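Local coordinates for protein glutathione reductase (Bartonella henselae, PDB 3O0H) that probably catalyses the NADPH-dependent reduction of oxidised glutathione to the thiol form, as an FAD-containing flavoenzyme with a redox-active disulfide, at residues B[225-230]-B[236-241]; B[218-223]-B[267-272]. One frame throughout, in Å; residues are numbered along the deposited sequence.

Interaction 1 of 2, residues B[225-230]-B[236-241]; sequences LILRNF and QLLNDA
I226 and L227 lay their CD1 methyls on L238 where, in the Rossmann-type second nucleotide-binding domain, the loop after strand 216-220 leads into helix 232-245. This is the tight part: CD2 of L238 sits 3.7 Å from I226 CD1 and 3.6 Å from L227 CD1, and both loop side chains cross the leucine at about a right angle. I226 can reach the helix because its CG1 is wedged between the backbone N and carbonyl carbon (chi1 59°), which sends CD1 on to L238. V204 of helix 201-212 touches all three, and I371 of strand 371-375 packs on L227 and L238.

At L225 the packing becomes more mixed. Its CD1 lies 3.7 Å from N239 CB, but its CD2 has nothing nearer in the helix segment than Q236 OE1, at 4.1 Å; Y232 and Y251 also touch L225. No hydrogen bond joins the two segments; instead Y251 OH bonds both I226 N and N239 OD1, and R235 bonds the carbonyls of L225 and I226. The solvent side is at the helix, where Q236 is partly exposed and D240 open. Internal to the helix, D240 OD1 accepts Q236 NE2 at 2.7 Å on its syn side and N239 ND2 at 2.9 Å on its anti side.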
loop_
_atom_site.group_PDB
_atom_site.type_symbol
_atom_site.label_atom_id
_atom_site.label_comp_id
_atom_site.label_asym_id
_atom_site.label_seq_id
_atom_site.Cartn_x
_atom_site.Cartn_y
_atom_site.Cartn_z
ATOM N N LEU B 225 23.206 -9.336 -14.755
ATOM C CA LEU B 225 22.273 -9.103 -13.618
ATOM C C LEU B 225 20.839 -9.037 -14.110
ATOM O O LEU B 225 20.574 -8.442 -15.149
ATOM C CB LEU B 225 22.656 -7.782 -12.890
ATOM C CG LEU B 225 21.980 -7.349 -11.584
ATOM C CD1 LEU B 225 22.165 -8.348 -10.418
ATOM C CD2 LEU B 225 22.533 -5.927 -11.200
ATOM N N ILE B 226 19.937 -9.681 -13.387
ATOM C CA ILE B 226 18.534 -9.686 -13.712
ATOM C C ILE B 226 17.943 -8.276 -13.879
ATOM O O ILE B 226 18.579 -7.269 -13.465
ATOM C CB ILE B 226 17.695 -10.488 -12.698
ATOM C CG1 ILE B 226 17.857 -9.914 -11.256
ATOM C CG2 ILE B 226 18.006 -12.039 -12.877
ATOM C CD1 ILE B 226 16.795 -10.463 -10.246
ATOM N N LEU B 227 16.781 -8.229 -14.559
ATOM C CA LEU B 227 16.012 -6.990 -14.775
ATOM C C LEU B 227 16.805 -5.820 -15.365
ATOM O O LEU B 227 16.897 -4.707 -14.812
ATOM C CB LEU B 227 15.308 -6.601 -13.467
ATOM C CG LEU B 227 14.323 -7.620 -12.913
ATOM C CD1 LEU B 227 13.722 -7.155 -11.608
ATOM C CD2 LEU B 227 13.228 -7.869 -13.923
ATOM N N ARG B 228 17.378 -6.064 -16.549
ATOM C CA ARG B 228 17.995 -5.028 -17.351
ATOM C C ARG B 228 16.972 -3.884 -17.495
ATOM O O ARG B 228 15.799 -4.155 -17.611
ATOM C CB ARG B 228 18.257 -5.593 -18.754
ATOM C CG ARG B 228 19.640 -5.428 -19.283
ATOM C CD ARG B 228 19.714 -5.911 -20.736
ATOM N NE ARG B 228 19.587 -7.373 -20.903
ATOM C CZ ARG B 228 20.605 -8.229 -21.123
ATOM N NH1 ARG B 228 21.873 -7.818 -21.151
ATOM N NH2 ARG B 228 20.353 -9.527 -21.318
ATOM N N ASN B 229 17.421 -2.646 -17.458
ATOM C CA ASN B 229 16.562 -1.434 -17.634
ATOM C C ASN B 229 15.751 -0.969 -16.397
ATOM O O ASN B 229 15.057 0.076 -16.453
ATOM C CB ASN B 229 15.613 -1.568 -18.845
ATOM C CG ASN B 229 16.368 -1.801 -20.142
ATOM O OD1 ASN B 229 16.091 -2.750 -20.862
ATOM N ND2 ASN B 229 17.326 -0.952 -20.422
ATOM N N PHE B 230 15.853 -1.704 -15.298
ATOM C CA PHE B 230 15.352 -1.219 -14.005
ATOM C C PHE B 230 16.490 -0.537 -13.253
ATOM O O PHE B 230 17.669 -0.779 -13.539
ATOM C CB PHE B 230 14.831 -2.377 -13.167
ATOM C CG PHE B 230 13.542 -2.929 -13.634
ATOM C CD1 PHE B 230 13.484 -3.683 -14.796
ATOM C CD2 PHE B 230 12.358 -2.660 -12.959
ATOM C CE1 PHE B 230 12.309 -4.174 -15.246
ATOM C CE2 PHE B 230 11.158 -3.186 -13.416
ATOM C CZ PHE B 230 11.145 -3.953 -14.557
ATOM N N GLN B 236 19.851 -5.269 -7.994
ATOM C CA GLN B 236 20.835 -5.879 -7.115
ATOM C C GLN B 236 20.157 -6.426 -5.882
ATOM O O GLN B 236 20.427 -7.560 -5.496
ATOM C CB GLN B 236 21.941 -4.903 -6.746
ATOM C CG GLN B 236 23.067 -5.553 -5.903
ATOM C CD GLN B 236 23.916 -6.452 -6.766
ATOM O OE1 GLN B 236 24.582 -5.966 -7.680
ATOM N NE2 GLN B 236 23.850 -7.788 -6.529
ATOM N N LEU B 237 19.270 -5.639 -5.268
ATOM C CA LEU B 237 18.608 -6.109 -4.036
ATOM C C LEU B 237 17.778 -7.353 -4.290
ATOM O O LEU B 237 17.744 -8.278 -3.432
ATOM C CB LEU B 237 17.744 -5.020 -3.400
ATOM C CG LEU B 237 18.458 -3.813 -2.802
ATOM C CD1 LEU B 237 17.457 -2.623 -2.559
ATOM C CD2 LEU B 237 19.119 -4.215 -1.523
ATOM N N LEU B 238 17.076 -7.395 -5.432
ATOM C CA LEU B 238 16.279 -8.585 -5.747
ATOM C C LEU B 238 17.192 -9.805 -5.959
ATOM O O LEU B 238 16.973 -10.880 -5.369
ATOM C CB LEU B 238 15.369 -8.383 -6.967
ATOM C CG LEU B 238 14.557 -9.610 -7.374
ATOM C CD1 LEU B 238 13.672 -10.111 -6.221
ATOM C CD2 LEU B 238 13.668 -9.293 -8.654
ATOM N N ASN B 239 18.231 -9.616 -6.764
ATOM C CA ASN B 239 19.172 -10.710 -7.040
ATOM C C ASN B 239 19.646 -11.300 -5.728
ATOM O O ASN B 239 19.641 -12.502 -5.546
ATOM C CB ASN B 239 20.393 -10.206 -7.805
ATOM C CG ASN B 239 21.463 -11.277 -7.939
ATOM O OD1 ASN B 239 21.393 -12.117 -8.838
ATOM N ND2 ASN B 239 22.431 -11.262 -7.032
ATOM N N ASP B 240 20.069 -10.427 -4.812
ATOM C CA ASP B 240 20.694 -10.873 -3.602
ATOM C C ASP B 240 19.681 -11.592 -2.672
ATOM O O ASP B 240 20.020 -12.566 -1.987
ATOM C CB ASP B 240 21.368 -9.719 -2.897
ATOM C CG ASP B 240 22.517 -9.114 -3.691
ATOM O OD1 ASP B 240 22.990 -9.650 -4.709
ATOM O OD2 ASP B 240 22.980 -8.065 -3.226
ATOM N N ALA B 241 18.440 -11.127 -2.639
ATOM C CA ALA B 241 17.418 -11.795 -1.824
ATOM C C ALA B 241 17.068 -13.182 -2.394
ATOM O O ALA B 241 16.739 -14.134 -1.637
ATOM C CB ALA B 241 16.160 -10.916 -1.740
#

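Interaction 2 of 2, residues B[218-223]-B[267-272]; sequences TLLHRG and VVLTNG
L220 and L269, near the ends of strands 216-220 and 264-269, have their CA atoms 9.5 Å apart, too far for backbone pairing, and the segments meet through side chains without a hydrogen bond between them. A single methyl does the work on one side: L220 CD1 reaches across to L269 CD2 at 3.8 Å and to V267 CG1 at 4.0 Å. The leucine holds CG anti to its carbonyl carbon (chi1 -47°) and keeps the rest of the chain extended, which carries CD1 well out from its own strand. It meets the two partners differently, running past V267 in the opposite direction and crossing L269 at a slant. V267 and L269, two residues apart on one strand, both aim their CB atoms at L220, while V268 between them packs on Q257 and Q259 of strand 255-261. V255 of that same strand touches L220 and V267, and I250 of strand 248-250 also touches L220, so V255 and I250 add to the apolar patch, whose three residues are all buried.

Just past L269 the chain reverses in an exposed type I turn, closed by a bond from G272 N to L269 O of 3.2 Å. Within the domain, strand 216-220 belongs to the four-stranded parallel sheet and strand 264-269 is the middle strand of a three-stranded antiparallel sheet; the contact packs this meander against the Rossmann-type sheet, the architecture expected of the NADPH-binding domain in glutathione reductases.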
loop_
_atom_site.group_PDB
_atom_site.type_symbol
_atom_site.label_atom_id
_atom_site.label_comp_id
_atom_site.label_asym_id
_atom_site.label_seq_id
_atom_site.Cartn_x
_atom_site.Cartn_y
_atom_site.Cartn_z
ATOM N N THR B 218 16.244 -22.854 -10.556
ATOM C CA THR B 218 17.417 -22.233 -11.180
ATOM C C THR B 218 16.961 -21.235 -12.254
ATOM O O THR B 218 16.104 -21.550 -13.090
ATOM C CB THR B 218 18.313 -23.244 -11.833
ATOM O OG1 THR B 218 18.722 -24.228 -10.860
ATOM C CG2 THR B 218 19.641 -22.564 -12.367
ATOM N N LEU B 219 17.496 -20.020 -12.198
ATOM C CA LEU B 219 17.171 -19.007 -13.213
ATOM C C LEU B 219 18.443 -18.749 -14.044
ATOM O O LEU B 219 19.526 -18.565 -13.480
ATOM C CB LEU B 219 16.648 -17.731 -12.552
ATOM C CG LEU B 219 16.138 -16.667 -13.530
ATOM C CD1 LEU B 219 15.073 -15.736 -12.932
ATOM C CD2 LEU B 219 17.321 -15.850 -14.020
ATOM N N LEU B 220 18.312 -18.767 -15.373
ATOM C CA LEU B 220 19.412 -18.503 -16.275
ATOM C C LEU B 220 19.166 -17.139 -16.884
ATOM O O LEU B 220 18.027 -16.794 -17.278
ATOM C CB LEU B 220 19.541 -19.571 -17.366
ATOM C CG LEU B 220 19.481 -21.040 -16.906
ATOM C CD1 LEU B 220 19.458 -22.064 -18.062
ATOM C CD2 LEU B 220 20.617 -21.305 -15.961
ATOM N N HIS B 221 20.235 -16.364 -16.973
ATOM C CA HIS B 221 20.174 -15.053 -17.580
ATOM C C HIS B 221 21.404 -14.816 -18.447
ATOM O O HIS B 221 22.551 -15.085 -18.001
ATOM C CB HIS B 221 20.087 -13.990 -16.488
ATOM C CG HIS B 221 20.058 -12.592 -17.021
ATOM N ND1 HIS B 221 18.995 -12.098 -17.739
ATOM C CD2 HIS B 221 20.941 -11.580 -16.920
ATOM C CE1 HIS B 221 19.229 -10.836 -18.069
ATOM N NE2 HIS B 221 20.405 -10.498 -17.585
ATOM N N ARG B 222 21.181 -14.279 -19.658
ATOM C CA ARG B 222 22.259 -14.082 -20.661
ATOM C C ARG B 222 23.272 -13.007 -20.297
ATOM O O ARG B 222 24.409 -13.056 -20.749
ATOM C CB ARG B 222 21.684 -13.782 -22.062
ATOM N N GLY B 223 22.867 -12.037 -19.479
ATOM C CA GLY B 223 23.756 -10.924 -19.114
ATOM C C GLY B 223 24.296 -11.059 -17.696
ATOM O O GLY B 223 24.428 -12.176 -17.181
ATOM N N VAL B 267 19.527 -29.316 -19.405
ATOM C CA VAL B 267 19.746 -28.036 -20.039
ATOM C C VAL B 267 21.240 -27.830 -20.161
ATOM O O VAL B 267 21.940 -27.735 -19.147
ATOM C CB VAL B 267 19.103 -26.879 -19.258
ATOM C CG1 VAL B 267 19.347 -25.544 -19.995
ATOM C CG2 VAL B 267 17.554 -27.113 -19.045
ATOM N N VAL B 268 21.714 -27.753 -21.398
ATOM C CA VAL B 268 23.112 -27.651 -21.684
ATOM C C VAL B 268 23.380 -26.226 -22.141
ATOM O O VAL B 268 22.760 -25.779 -23.094
ATOM C CB VAL B 268 23.521 -28.656 -22.784
ATOM C CG1 VAL B 268 25.026 -28.602 -23.038
ATOM C CG2 VAL B 268 23.079 -30.089 -22.411
ATOM N N LEU B 269 24.308 -25.541 -21.458
ATOM C CA LEU B 269 24.698 -24.135 -21.746
ATOM C C LEU B 269 25.848 -24.102 -22.700
ATOM O O LEU B 269 26.558 -25.105 -22.823
ATOM C CB LEU B 269 25.091 -23.378 -20.458
ATOM C CG LEU B 269 24.091 -23.364 -19.300
ATOM C CD1 LEU B 269 24.545 -22.429 -18.174
ATOM C CD2 LEU B 269 22.736 -22.907 -19.810
ATOM N N THR B 270 26.084 -22.974 -23.368
ATOM C CA THR B 270 27.199 -22.911 -24.333
ATOM C C THR B 270 28.600 -23.043 -23.698
ATOM O O THR B 270 29.558 -23.323 -24.403
ATOM C CB THR B 270 27.212 -21.604 -25.171
ATOM O OG1 THR B 270 27.123 -20.484 -24.288
ATOM C CG2 THR B 270 26.065 -21.579 -26.188
ATOM N N ASN B 271 28.717 -22.825 -22.387
ATOM C CA ASN B 271 29.994 -22.943 -21.711
ATOM C C ASN B 271 30.274 -24.337 -21.134
ATOM O O ASN B 271 31.282 -24.530 -20.457
ATOM C CB ASN B 271 30.093 -21.910 -20.608
ATOM C CG ASN B 271 29.280 -22.272 -19.397
ATOM O OD1 ASN B 271 28.457 -23.192 -19.427
ATOM N ND2 ASN B 271 29.524 -21.558 -18.304
ATOM N N GLY B 272 29.374 -25.289 -21.375
ATOM C CA GLY B 272 29.570 -26.656 -20.933
ATOM C C GLY B 272 28.807 -27.055 -19.678
ATOM O O GLY B 272 28.635 -28.244 -19.418
#

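Overall arrangement
Both contacts are buried and lie in the same Rossmann-type domain, their centres about 17 Å apart, and they share the course of the chain through strand 216-220 and the loop that leads to helix 232-245. Interaction 1 fixes that loop on the helix, inside the longer chain excursion that interaction 2 closes. Interaction 2 is smaller and wholly apolar, joining two sheets; interaction 1 is also made without a hydrogen bond across it, but its apolar loop side chains meet the polar residues N239 and Q236 as well as a leucine. The two also touch directly: I226 CG2 packs at 4.0 Å on L219 CD2, and the exposed R228 extends NH2 to within 3.7 Å of H221 CE1.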